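Local coordinates for mandelate racemase/muconate lactonizing enzyme-like protein (Rubrobacter xylanophilus DSM 9941, PDB 3CYJ) that belongs to the mandelate racemase/muconate lactonizing enzyme group of the enolase superfamily and holds a sodium ion at carboxylate side chains of its barrel domain, at residues Ala130-Tyr135 with Leu314-Phe319; Ile292-His297 with Cys308-Leu313; Ser303-Cys308 with Leu341-Asp346. One frame throughout, in Å; residues are numbered along the deposited sequence.

Contact 1. Residues Ala130-Tyr135 with Leu314-Phe319; sequences AEVPVY and LHLEYF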
ATOM      1  N   ALA A 130      32.234 -11.998 -23.136  1.00 44.95           N
ATOM      2  CA  ALA A 130      33.548 -11.925 -23.810  1.00 45.71           C
ATOM      3  C   ALA A 130      33.906 -10.487 -24.188  1.00 46.61           C
ATOM      4  O   ALA A 130      34.994 -10.024 -23.930  1.00 47.44           O
ATOM      5  CB  ALA A 130      33.535 -12.803 -25.063  1.00 45.86           C
ATOM      6  N   GLU A 131      32.984  -9.785 -24.838  1.00 47.25           N
ATOM      7  CA  GLU A 131      33.071  -8.345 -24.926  1.00 47.15           C
ATOM      8  C   GLU A 131      31.760  -7.690 -24.451  1.00 46.44           C
ATOM      9  O   GLU A 131      30.790  -8.384 -24.148  1.00 45.68           O
ATOM     10  CB  GLU A 131      33.414  -7.903 -26.344  1.00 47.20           C
ATOM     11  CG  GLU A 131      32.512  -8.487 -27.404  1.00 48.90           C
ATOM     12  CD  GLU A 131      32.804  -7.868 -28.764  1.00 52.26           C
ATOM     13  OE1 GLU A 131      33.916  -7.329 -28.954  1.00 52.52           O
ATOM     14  OE2 GLU A 131      31.914  -7.894 -29.640  1.00 53.45           O
ATOM     15  N   VAL A 132      31.731  -6.349 -24.418  1.00 45.09           N
ATOM     16  CA  VAL A 132      30.572  -5.620 -23.891  1.00 44.01           C
ATOM     17  C   VAL A 132      30.190  -4.478 -24.799  1.00 43.08           C
ATOM     18  O   VAL A 132      31.069  -3.724 -25.266  1.00 44.16           O
ATOM     19  CB  VAL A 132      30.847  -5.066 -22.459  1.00 44.44           C
ATOM     20  CG1 VAL A 132      30.970  -6.181 -21.493  1.00 44.90           C
ATOM     21  CG2 VAL A 132      32.113  -4.200 -22.411  1.00 45.17           C
ATOM     22  N   PRO A 133      28.885  -4.330 -25.070  1.00 41.70           N
ATOM     23  CA  PRO A 133      28.441  -3.281 -25.966  1.00 40.44           C
ATOM     24  C   PRO A 133      28.475  -1.895 -25.318  1.00 40.32           C
ATOM     25  O   PRO A 133      28.312  -1.748 -24.069  1.00 40.48           O
ATOM     26  CB  PRO A 133      27.036  -3.716 -26.330  1.00 40.95           C
ATOM     27  CG  PRO A 133      26.595  -4.644 -25.238  1.00 41.77           C
ATOM     28  CD  PRO A 133      27.796  -5.229 -24.642  1.00 41.16           C
ATOM     29  N   VAL A 134      28.767  -0.886 -26.135  1.00 39.35           N
ATOM     30  CA  VAL A 134      28.885   0.476 -25.648  1.00 38.48           C
ATOM     31  C   VAL A 134      27.893   1.407 -26.318  1.00 40.12           C
ATOM     32  O   VAL A 134      27.303   1.085 -27.383  1.00 40.70           O
ATOM     33  CB  VAL A 134      30.328   1.067 -25.805  1.00 38.48           C
ATOM     34  CG1 VAL A 134      31.356   0.104 -25.311  1.00 33.92           C
ATOM     35  CG2 VAL A 134      30.636   1.496 -27.264  1.00 38.80           C
ATOM     36  N   TYR A 135      27.662   2.565 -25.700  1.00 39.78           N
ATOM     37  CA  TYR A 135      27.116   3.664 -26.487  1.00 39.19           C
ATOM     38  C   TYR A 135      28.078   4.844 -26.393  1.00 39.62           C
ATOM     39  O   TYR A 135      28.695   5.064 -25.335  1.00 38.96           O
ATOM     40  CB  TYR A 135      25.701   4.046 -26.028  1.00 38.77           C
ATOM     41  CG  TYR A 135      25.578   4.579 -24.618  1.00 37.80           C
ATOM     42  CD1 TYR A 135      25.608   5.947 -24.368  1.00 37.06           C
ATOM     43  CD2 TYR A 135      25.355   3.707 -23.540  1.00 38.15           C
ATOM     44  CE1 TYR A 135      25.455   6.458 -23.106  1.00 37.07           C
ATOM     45  CE2 TYR A 135      25.205   4.198 -22.246  1.00 37.89           C
ATOM     46  CZ  TYR A 135      25.242   5.576 -22.050  1.00 40.71           C
ATOM     47  OH  TYR A 135      25.085   6.067 -20.796  1.00 42.16           O
ATOM     48  N   LEU A 314      23.169  -4.182 -20.167  1.00 42.35           N
ATOM     49  CA  LEU A 314      22.636  -3.769 -21.452  1.00 41.47           C
ATOM     50  C   LEU A 314      23.767  -3.134 -22.264  1.00 41.88           C
ATOM     51  O   LEU A 314      23.969  -3.469 -23.437  1.00 42.60           O
ATOM     52  CB  LEU A 314      21.550  -2.724 -21.256  1.00 40.55           C
ATOM     53  CG  LEU A 314      20.689  -2.369 -22.461  1.00 42.41           C
ATOM     54  CD1 LEU A 314      20.113  -3.618 -23.089  1.00 43.84           C
ATOM     55  CD2 LEU A 314      19.586  -1.403 -22.039  1.00 44.53           C
ATOM     56  N   HIS A 315      24.458  -2.172 -21.652  1.00 41.21           N
ATOM     57  CA  HIS A 315      25.571  -1.459 -22.303  1.00 41.21           C
ATOM     58  C   HIS A 315      26.335  -0.629 -21.303  1.00 41.73           C
ATOM     59  O   HIS A 315      25.906  -0.426 -20.141  1.00 39.90           O
ATOM     60  CB  HIS A 315      25.119  -0.549 -23.452  1.00 40.29           C
ATOM     61  CG  HIS A 315      23.848   0.205 -23.203  1.00 40.31           C
ATOM     62  ND1 HIS A 315      23.642   0.987 -22.084  1.00 40.95           N
ATOM     63  CD2 HIS A 315      22.734   0.350 -23.972  1.00 38.74           C
ATOM     64  CE1 HIS A 315      22.452   1.564 -22.162  1.00 39.86           C
ATOM     65  NE2 HIS A 315      21.878   1.184 -23.293  1.00 41.65           N
ATOM     66  N   LEU A 316      27.477  -0.132 -21.777  1.00 42.30           N
ATOM     67  CA  LEU A 316      28.311   0.749 -20.968  1.00 41.75           C
ATOM     68  C   LEU A 316      28.468   2.047 -21.732  1.00 41.04           C
ATOM     69  O   LEU A 316      28.423   2.066 -22.984  1.00 41.60           O
ATOM     70  CB  LEU A 316      29.653   0.085 -20.570  1.00 41.56           C
ATOM     71  CG  LEU A 316      30.913   0.068 -21.469  1.00 44.44           C
ATOM     72  CD1 LEU A 316      31.474   1.457 -21.959  1.00 42.71           C
ATOM     73  CD2 LEU A 316      32.044  -0.717 -20.805  1.00 42.29           C
ATOM     74  N   GLU A 317      28.603   3.129 -20.976  1.00 39.83           N
ATOM     75  CA  GLU A 317      28.724   4.472 -21.520  1.00 39.70           C
ATOM     76  C   GLU A 317      30.175   4.753 -21.921  1.00 39.89           C
ATOM     77  O   GLU A 317      31.100   4.743 -21.070  1.00 38.68           O
ATOM     78  CB  GLU A 317      28.318   5.513 -20.481  1.00 38.49           C
ATOM     79  CG  GLU A 317      28.491   6.924 -20.973  1.00 40.20           C
ATOM     80  CD  GLU A 317      28.186   7.937 -19.919  1.00 38.89           C
ATOM     81  OE1 GLU A 317      28.447   7.666 -18.713  1.00 38.21           O
ATOM     82  OE2 GLU A 317      27.682   8.999 -20.315  1.00 37.78           O
ATOM     83  N   TYR A 318      30.349   4.993 -23.211  1.00 39.21           N
ATOM     84  CA  TYR A 318      31.648   5.408 -23.739  1.00 40.71           C
ATOM     85  C   TYR A 318      31.714   6.914 -23.637  1.00 40.28           C
ATOM     86  O   TYR A 318      31.412   7.623 -24.602  1.00 40.76           O
ATOM     87  CB  TYR A 318      31.782   4.973 -25.225  1.00 40.53           C
ATOM     88  CG  TYR A 318      33.147   5.159 -25.762  1.00 40.43           C
ATOM     89  CD1 TYR A 318      34.215   4.316 -25.357  1.00 40.57           C
ATOM     90  CD2 TYR A 318      33.414   6.207 -26.637  1.00 42.29           C
ATOM     91  CE1 TYR A 318      35.524   4.521 -25.841  1.00 40.79           C
ATOM     92  CE2 TYR A 318      34.712   6.432 -27.113  1.00 42.81           C
ATOM     93  CZ  TYR A 318      35.753   5.575 -26.718  1.00 43.45           C
ATOM     94  OH  TYR A 318      37.029   5.811 -27.197  1.00 49.50           O
ATOM     95  N   PHE A 319      32.052   7.404 -22.451  1.00 40.28           N
ATOM     96  CA  PHE A 319      31.893   8.835 -22.161  1.00 39.80           C
ATOM     97  C   PHE A 319      33.034   9.658 -22.731  1.00 40.50           C
ATOM     98  O   PHE A 319      34.206   9.393 -22.445  1.00 39.85           O
ATOM     99  CB  PHE A 319      31.782   9.077 -20.646  1.00 39.70           C
ATOM    100  CG  PHE A 319      31.460  10.525 -20.295  1.00 35.84           C
ATOM    101  CD1 PHE A 319      30.383  11.175 -20.904  1.00 32.75           C
ATOM    102  CD2 PHE A 319      32.215  11.210 -19.387  1.00 33.72           C
ATOM    103  CE1 PHE A 319      30.052  12.485 -20.603  1.00 33.91           C
ATOM    104  CE2 PHE A 319      31.894  12.552 -19.044  1.00 36.08           C
ATOM    105  CZ  PHE A 319      30.812  13.183 -19.663  1.00 35.74           C
TER

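Contact 2. Residues Ile292-His297 with Cys308-Leu313; sequences IPFSAH and CAVESL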
ATOM      1  N   ILE A 292      15.429  -5.969 -14.193  1.00 43.63           N
ATOM      2  CA  ILE A 292      15.665  -4.854 -15.048  1.00 40.87           C
ATOM      3  C   ILE A 292      17.100  -4.928 -15.568  1.00 40.06           C
ATOM      4  O   ILE A 292      17.990  -5.412 -14.867  1.00 40.22           O
ATOM      5  CB  ILE A 292      15.384  -3.505 -14.281  1.00 41.33           C
ATOM      6  CG1 ILE A 292      16.320  -3.333 -13.065  1.00 40.49           C
ATOM      7  CG2 ILE A 292      13.897  -3.403 -13.923  1.00 41.02           C
ATOM      8  CD1 ILE A 292      16.095  -2.099 -12.260  1.00 36.11           C
ATOM      9  N   PRO A 293      17.340  -4.412 -16.774  1.00 38.18           N
ATOM     10  CA  PRO A 293      18.709  -4.258 -17.297  1.00 37.22           C
ATOM     11  C   PRO A 293      19.560  -3.240 -16.510  1.00 36.90           C
ATOM     12  O   PRO A 293      19.045  -2.396 -15.793  1.00 35.71           O
ATOM     13  CB  PRO A 293      18.501  -3.696 -18.741  1.00 37.53           C
ATOM     14  CG  PRO A 293      16.970  -3.612 -18.972  1.00 36.49           C
ATOM     15  CD  PRO A 293      16.312  -3.732 -17.607  1.00 38.40           C
ATOM     16  N   PHE A 294      20.875  -3.368 -16.640  1.00 37.28           N
ATOM     17  CA  PHE A 294      21.829  -2.488 -16.004  1.00 37.21           C
ATOM     18  C   PHE A 294      22.607  -1.684 -17.087  1.00 36.67           C
ATOM     19  O   PHE A 294      22.810  -2.167 -18.199  1.00 35.84           O
ATOM     20  CB  PHE A 294      22.781  -3.313 -15.123  1.00 36.90           C
ATOM     21  CG  PHE A 294      23.957  -2.544 -14.605  1.00 38.48           C
ATOM     22  CD1 PHE A 294      23.824  -1.666 -13.524  1.00 39.83           C
ATOM     23  CD2 PHE A 294      25.225  -2.664 -15.226  1.00 40.90           C
ATOM     24  CE1 PHE A 294      24.973  -0.921 -13.043  1.00 38.99           C
ATOM     25  CE2 PHE A 294      26.346  -1.977 -14.741  1.00 34.83           C
ATOM     26  CZ  PHE A 294      26.221  -1.097 -13.676  1.00 36.58           C
ATOM     27  N   SER A 295      23.073  -0.481 -16.759  1.00 35.59           N
ATOM     28  CA  SER A 295      23.921   0.230 -17.706  1.00 35.89           C
ATOM     29  C   SER A 295      25.032   0.941 -16.930  1.00 36.47           C
ATOM     30  O   SER A 295      24.754   1.645 -15.919  1.00 36.60           O
ATOM     31  CB  SER A 295      23.092   1.217 -18.522  1.00 35.91           C
ATOM     32  OG  SER A 295      23.925   1.947 -19.398  1.00 37.44           O
ATOM     33  N   ALA A 296      26.282   0.704 -17.320  1.00 36.40           N
ATOM     34  CA  ALA A 296      27.391   1.329 -16.618  1.00 38.06           C
ATOM     35  C   ALA A 296      27.603   2.775 -17.033  1.00 38.85           C
ATOM     36  O   ALA A 296      27.484   3.155 -18.216  1.00 38.24           O
ATOM     37  CB  ALA A 296      28.650   0.534 -16.775  1.00 38.56           C
ATOM     38  N   HIS A 297      27.849   3.589 -16.036  1.00 40.47           N
ATOM     39  CA  HIS A 297      27.984   5.028 -16.240  1.00 43.05           C
ATOM     40  C   HIS A 297      29.477   5.418 -16.097  1.00 42.59           C
ATOM     41  O   HIS A 297      30.122   5.014 -15.108  1.00 41.30           O
ATOM     42  CB  HIS A 297      27.090   5.715 -15.202  1.00 43.55           C
ATOM     43  CG  HIS A 297      27.143   7.202 -15.225  1.00 48.12           C
ATOM     44  ND1 HIS A 297      26.345   7.960 -16.061  1.00 51.90           N
ATOM     45  CD2 HIS A 297      27.871   8.081 -14.487  1.00 51.23           C
ATOM     46  CE1 HIS A 297      26.601   9.243 -15.853  1.00 54.48           C
ATOM     47  NE2 HIS A 297      27.522   9.342 -14.904  1.00 52.88           N
ATOM     48  N   CYS A 308      32.111  -7.166 -17.662  1.00 42.22           N
ATOM     49  CA  CYS A 308      32.111  -8.525 -18.217  1.00 41.92           C
ATOM     50  C   CYS A 308      31.560  -9.443 -17.152  1.00 40.83           C
ATOM     51  O   CYS A 308      31.116 -10.570 -17.404  1.00 40.06           O
ATOM     52  CB  CYS A 308      33.513  -8.948 -18.680  1.00 41.64           C
ATOM     53  SG  CYS A 308      33.946  -8.184 -20.309  1.00 44.79           S
ATOM     54  N   ALA A 309      31.557  -8.933 -15.940  1.00 39.19           N
ATOM     55  CA  ALA A 309      31.139  -9.773 -14.815  1.00 39.38           C
ATOM     56  C   ALA A 309      29.645  -9.615 -14.458  1.00 39.56           C
ATOM     57  O   ALA A 309      29.160 -10.238 -13.502  1.00 39.91           O
ATOM     58  CB  ALA A 309      31.998  -9.475 -13.614  1.00 37.69           C
ATOM     59  N   VAL A 310      28.949  -8.738 -15.190  1.00 39.20           N
ATOM     60  CA  VAL A 310      27.570  -8.325 -14.862  1.00 39.06           C
ATOM     61  C   VAL A 310      26.615  -8.946 -15.879  1.00 39.20           C
ATOM     62  O   VAL A 310      26.633  -8.573 -17.049  1.00 40.04           O
ATOM     63  CB  VAL A 310      27.458  -6.738 -14.814  1.00 39.03           C
ATOM     64  CG1 VAL A 310      26.015  -6.239 -14.559  1.00 34.69           C
ATOM     65  CG2 VAL A 310      28.408  -6.197 -13.752  1.00 36.24           C
ATOM     66  N   GLU A 311      25.845  -9.941 -15.461  1.00 39.41           N
ATOM     67  CA  GLU A 311      24.935 -10.595 -16.382  1.00 40.96           C
ATOM     68  C   GLU A 311      23.878  -9.657 -16.981  1.00 41.78           C
ATOM     69  O   GLU A 311      23.574  -9.678 -18.195  1.00 41.45           O
ATOM     70  CB  GLU A 311      24.238 -11.777 -15.710  1.00 41.12           C
ATOM     71  CG  GLU A 311      23.586 -12.619 -16.808  1.00 44.06           C
ATOM     72  CD  GLU A 311      22.755 -13.766 -16.285  1.00 47.23           C
ATOM     73  OE1 GLU A 311      22.563 -13.845 -15.037  1.00 42.27           O
ATOM     74  OE2 GLU A 311      22.275 -14.548 -17.154  1.00 46.68           O
ATOM     75  N   SER A 312      23.309  -8.827 -16.118  1.00 42.36           N
ATOM     76  CA  SER A 312      22.209  -7.946 -16.527  1.00 43.27           C
ATOM     77  C   SER A 312      22.664  -6.729 -17.379  1.00 42.73           C
ATOM     78  O   SER A 312      21.856  -5.864 -17.731  1.00 40.68           O
ATOM     79  CB  SER A 312      21.359  -7.536 -15.305  1.00 42.47           C
ATOM     80  OG  SER A 312      22.201  -7.019 -14.317  1.00 47.31           O
ATOM     81  N   LEU A 313      23.946  -6.698 -17.762  1.00 43.22           N
ATOM     82  CA  LEU A 313      24.448  -5.601 -18.632  1.00 43.06           C
ATOM     83  C   LEU A 313      23.694  -5.393 -19.966  1.00 42.99           C
ATOM     84  O   LEU A 313      23.584  -6.312 -20.790  1.00 43.02           O
ATOM     85  CB  LEU A 313      25.949  -5.767 -18.903  1.00 42.73           C
ATOM     86  CG  LEU A 313      26.566  -4.603 -19.683  1.00 43.48           C
ATOM     87  CD1 LEU A 313      26.877  -3.358 -18.832  1.00 41.65           C
ATOM     88  CD2 LEU A 313      27.790  -5.090 -20.380  1.00 42.80           C
TER

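Contact 3. Residues Ser303-Cys308 with Leu341-Asp346; sequences SAHACC and LRPDPD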
ATOM      1  N   SER A 303      35.355   0.029 -16.846  1.00 39.44           N
ATOM      2  CA  SER A 303      34.068  -0.592 -17.030  1.00 41.15           C
ATOM      3  C   SER A 303      34.122  -1.749 -18.060  1.00 41.59           C
ATOM      4  O   SER A 303      33.433  -2.745 -17.872  1.00 42.72           O
ATOM      5  CB  SER A 303      33.027   0.466 -17.432  1.00 40.83           C
ATOM      6  OG  SER A 303      32.856   1.405 -16.389  1.00 43.15           O
ATOM      7  N   ALA A 304      34.946  -1.624 -19.113  1.00 41.49           N
ATOM      8  CA  ALA A 304      35.159  -2.708 -20.070  1.00 42.78           C
ATOM      9  C   ALA A 304      35.522  -4.043 -19.390  1.00 43.81           C
ATOM     10  O   ALA A 304      35.035  -5.117 -19.810  1.00 45.44           O
ATOM     11  CB  ALA A 304      36.205  -2.323 -21.099  1.00 42.20           C
ATOM     12  N   HIS A 305      36.308  -4.009 -18.312  1.00 43.46           N
ATOM     13  CA  HIS A 305      36.561  -5.263 -17.600  1.00 44.26           C
ATOM     14  C   HIS A 305      35.464  -5.632 -16.615  1.00 44.99           C
ATOM     15  O   HIS A 305      34.951  -6.779 -16.623  1.00 45.48           O
ATOM     16  CB  HIS A 305      37.908  -5.239 -16.910  1.00 44.64           C
ATOM     17  CG  HIS A 305      39.058  -5.286 -17.866  1.00 46.43           C
ATOM     18  ND1 HIS A 305      39.700  -6.465 -18.200  1.00 49.31           N
ATOM     19  CD2 HIS A 305      39.639  -4.313 -18.610  1.00 46.15           C
ATOM     20  CE1 HIS A 305      40.639  -6.205 -19.093  1.00 46.95           C
ATOM     21  NE2 HIS A 305      40.619  -4.910 -19.359  1.00 43.54           N
ATOM     22  N   ALA A 306      35.100  -4.648 -15.782  1.00 44.62           N
ATOM     23  CA  ALA A 306      34.165  -4.853 -14.673  1.00 43.60           C
ATOM     24  C   ALA A 306      32.817  -5.353 -15.188  1.00 42.71           C
ATOM     25  O   ALA A 306      32.232  -6.272 -14.618  1.00 42.48           O
ATOM     26  CB  ALA A 306      34.014  -3.560 -13.839  1.00 43.11           C
ATOM     27  N   CYS A 307      32.367  -4.787 -16.300  1.00 42.38           N
ATOM     28  CA  CYS A 307      31.059  -5.105 -16.854  1.00 42.42           C
ATOM     29  C   CYS A 307      30.967  -6.493 -17.482  1.00 42.40           C
ATOM     30  O   CYS A 307      29.867  -6.954 -17.787  1.00 42.20           O
ATOM     31  CB  CYS A 307      30.693  -4.058 -17.884  1.00 43.19           C
ATOM     32  SG  CYS A 307      30.026  -2.554 -17.162  1.00 45.97           S
ATOM     33  N   CYS A 308      32.111  -7.166 -17.662  1.00 42.22           N
ATOM     34  CA  CYS A 308      32.111  -8.525 -18.217  1.00 41.92           C
ATOM     35  C   CYS A 308      31.560  -9.443 -17.152  1.00 40.83           C
ATOM     36  O   CYS A 308      31.116 -10.570 -17.404  1.00 40.06           O
ATOM     37  CB  CYS A 308      33.513  -8.948 -18.680  1.00 41.64           C
ATOM     38  SG  CYS A 308      33.946  -8.184 -20.309  1.00 44.79           S
ATOM     39  N   LEU A 341      33.476  -3.106 -26.583  1.00 45.92           N
ATOM     40  CA  LEU A 341      34.816  -3.165 -26.049  1.00 46.78           C
ATOM     41  C   LEU A 341      35.154  -4.590 -25.648  1.00 47.34           C
ATOM     42  O   LEU A 341      34.403  -5.204 -24.907  1.00 48.39           O
ATOM     43  CB  LEU A 341      34.946  -2.253 -24.815  1.00 45.05           C
ATOM     44  CG  LEU A 341      34.801  -0.761 -25.055  1.00 46.87           C
ATOM     45  CD1 LEU A 341      34.977   0.034 -23.720  1.00 48.47           C
ATOM     46  CD2 LEU A 341      35.797  -0.263 -26.113  1.00 43.89           C
ATOM     47  N   ARG A 342      36.289  -5.100 -26.113  1.00 47.95           N
ATOM     48  CA  ARG A 342      36.763  -6.413 -25.720  1.00 48.91           C
ATOM     49  C   ARG A 342      38.033  -6.312 -24.905  1.00 49.36           C
ATOM     50  O   ARG A 342      39.027  -5.760 -25.370  1.00 49.73           O
ATOM     51  CB  ARG A 342      37.040  -7.280 -26.970  1.00 49.15           C
ATOM     52  CG  ARG A 342      37.401  -8.743 -26.681  1.00 47.92           C
ATOM     53  CD  ARG A 342      37.812  -9.460 -27.981  1.00 52.61           C
ATOM     54  NE  ARG A 342      36.725  -9.466 -28.966  1.00 55.63           N
ATOM     55  CZ  ARG A 342      35.720 -10.362 -28.990  1.00 55.29           C
ATOM     56  NH1 ARG A 342      35.663 -11.347 -28.090  1.00 53.08           N
ATOM     57  NH2 ARG A 342      34.771 -10.276 -29.917  1.00 53.25           N
ATOM     58  N   PRO A 343      38.022  -6.843 -23.686  1.00 50.02           N
ATOM     59  CA  PRO A 343      39.301  -6.905 -23.004  1.00 51.10           C
ATOM     60  C   PRO A 343      40.382  -7.590 -23.851  1.00 52.58           C
ATOM     61  O   PRO A 343      40.095  -8.545 -24.637  1.00 52.48           O
ATOM     62  CB  PRO A 343      38.984  -7.730 -21.753  1.00 49.92           C
ATOM     63  CG  PRO A 343      37.613  -7.302 -21.440  1.00 50.98           C
ATOM     64  CD  PRO A 343      36.919  -7.219 -22.794  1.00 49.93           C
ATOM     65  N   ASP A 344      41.619  -7.108 -23.692  1.00 53.81           N
ATOM     66  CA  ASP A 344      42.752  -7.674 -24.431  1.00 55.01           C
ATOM     67  C   ASP A 344      43.188  -8.930 -23.688  1.00 55.44           C
ATOM     68  O   ASP A 344      43.643  -8.819 -22.558  1.00 55.95           O
ATOM     69  CB  ASP A 344      43.903  -6.662 -24.482  1.00 54.55           C
ATOM     70  CG  ASP A 344      44.928  -6.974 -25.587  1.00 55.85           C
ATOM     71  OD1 ASP A 344      45.366  -8.167 -25.692  1.00 54.87           O
ATOM     72  OD2 ASP A 344      45.274  -6.016 -26.330  1.00 49.06           O
ATOM     73  N   PRO A 345      43.043 -10.128 -24.313  1.00 55.67           N
ATOM     74  CA  PRO A 345      43.467 -11.370 -23.638  1.00 55.41           C
ATOM     75  C   PRO A 345      44.998 -11.445 -23.492  1.00 55.92           C
ATOM     76  O   PRO A 345      45.504 -12.225 -22.688  1.00 55.86           O
ATOM     77  CB  PRO A 345      42.942 -12.492 -24.552  1.00 55.50           C
ATOM     78  CG  PRO A 345      42.778 -11.867 -25.919  1.00 55.57           C
ATOM     79  CD  PRO A 345      42.574 -10.351 -25.699  1.00 56.11           C
ATOM     80  N   ASP A 346      45.741 -10.635 -24.237  1.00 56.77           N
ATOM     81  CA  ASP A 346      47.200 -10.680 -24.096  1.00 57.93           C
ATOM     82  C   ASP A 346      47.775  -9.746 -23.050  1.00 57.45           C
ATOM     83  O   ASP A 346      48.979  -9.788 -22.842  1.00 58.13           O
ATOM     84  CB  ASP A 346      47.948 -10.440 -25.419  1.00 58.52           C
ATOM     85  CG  ASP A 346      47.523 -11.400 -26.521  1.00 61.32           C
ATOM     86  OD1 ASP A 346      47.275 -12.605 -26.254  1.00 60.51           O
ATOM     87  OD2 ASP A 346      47.419 -10.914 -27.679  1.00 66.08           O
TER

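Contact 1. Residues Ala130-Tyr135 with Leu314-Phe319
Tyr135 lies against His315 and Glu317 where the first and last strands of the eight-stranded enolase-type barrel, 132-137 and 313-319, run side by side and close the ring. Three backbone hydrogen bonds establish the parallel register: Leu316 N to Pro133 O, Tyr135 N to Leu316 O and Tyr318 N to Tyr135 O, the last the shortest at 2.7 Å. Leu316 is thus held through both its N and its O by the residues flanking Val134.

Tyr135 loses more surface to the contact than any other residue. Its CG stands between the backbone N and the carbonyl carbon (chi1 64°), which lays the ring across the neighbouring strand. There it meets His315 in a T-shaped stack: the Tyr135 edge is directed at the His315 face, with planes 73° apart and ring centroids separated by 4.9 Å. A CH-pi contact covers one face of the same phenol, Glu317 CA lying 3.8 Å from the Tyr135 ring centroid. Polar ends are engaged beyond the pair, His315 ND1 by Ser295 OG and Tyr135 OH by Lys164 NZ. Glu317 OE2 shares a hydrogen bond with Ser137 OG and forms a salt bridge to the same Lys164 ammonium group.

On the opposite face of the sheet, Leu316 packs against two valines. The Leu316 and Val134 side chains lie side by side and point the same way, with Leu316 CD1 3.6 Å from Val134 CG1, while the Leu316 side chain crosses that of Val132 at about a right angle, bringing Leu316 CD2 to 3.8 Å from Val132 CG2.

Contact 2. Residues Ile292-His297 with Cys308-Leu313
Ser312 O receives the backbone N-H of Phe294 in a hydrogen bond of 2.9 Å with an angle of 160° at the hydrogen. The bond is straight on the donor side, but the N lies 44° out of the plane of the Ser312 carbonyl and so does not sit on a lone pair. It accompanies the only bridge between the segments, a parallel pairing of Phe294 with Leu313. Pro293 CA approaches the same oxygen, 3.6 Å from Ser312 O, as a CA-H...O contact that is at most an accessory.

Ser312 reaches this position through a type I beta turn from Val310 to Leu313, whose closing bond, from Leu313 N to Val310 O, is weak. Ser312 CB points toward the 292-297 segment. Its OG takes the position between backbone N and carbonyl carbon (chi1 52°) and lies 3.8 Å from Phe294 CB, but is hydrogen-bonded to Asp284 OD1. Asp284 also accepts from Glu311 N, through OD2, so a single carboxylate braces two residues of the turn.

Phe294 has more surface buried by the contact than any other residue. One ring carbon does the touching: CD2 is 3.7 Å from Val310 CG1 and 4.0 Å from Leu313 CD1. The two methyls approach the ring obliquely, and the Val310 side chain crosses that of Phe294 at about a right angle.

Strand 294-296 is the seventh of the barrel, paired with strand 266-269 as well as with the start of strand 313-319. Phe294 packs on Val283 and Cys287 of helix 283-290, whereas Ser295 touches Tyr135 of strand 132-137, so the Phe294 face of the strand is turned to that helix and the Ser295 face to Tyr135.

Contact 3. Residues Ser303-Cys308 with Leu341-Asp346
His305 and Pro343 meet ring against ring, the two side chains running antiparallel past one another. Pro343 lies over one face of the imidazole, displaced toward its rim: its CG is 4.1 Å from the His305 ring centroid and 18° off the normal, which meets the geometry of a CH-pi contact. Nearest of all is Pro343 CB, 3.5 Å from His305 CE1. The His305 torsion explains the placement: CG lies anti to the carbonyl carbon and beside the backbone N (chi1 -70°), carrying the ring out alongside the helix to the proline. A hydrogen bond between ND1 and the backbone N of Ala122 holds the ring's rotation; since a peptide N-H donates there, the proton of the imidazole is probably on NE2.

The pyrrolidine ring is gripped from a second direction. Its CG is 3.9 Å from Cys308 SG, one turn further along the chain from His305, and 3.8 Å from the carbonyl oxygen of Ala304. Pro343 thus rests on three residues of the helix end, and Ala122 of helix 121-124 adds a further wall.

Beside it, Leu341 makes a simpler apolar contact, with CD1 at 3.7 Å and CB at 3.9 Å from Ala304 CB. No hydrogen bond joins the two segments, so their fit depends on shape and apolar surface.

Leu341 and Pro343, from the chain after the last barrel strand, therefore pack on the flank of helix 300-306 and its 3-10 extension that carries Ala304, His305 and Cys308. This helix belongs to the connection between the seventh and eighth strands of the (beta/alpha) barrel, a beta-alpha-beta crossover.

In the fold
The three contacts cluster at the closing seam of the barrel, with contact 1 between the other two. Strand 313-319 lies between strand 294-296 and strand 132-137, so contacts 1 and 2, with centres about 9 Å apart, occupy its two edges; contact 2 is nested along the chain inside the loop closed by contact 1, and contact 3 interleaves with both. Contact 3 lies about 10 and 13 Å from contacts 1 and 2, centre to centre, and shares Cys308 with contact 2. Leu341 N of contact 3 probably bonds to Val132 O, joining segment 341-346 to the first barrel strand. Residues distant in sequence thereby unite the seam, helix 300-306 and the chain beyond the last strand.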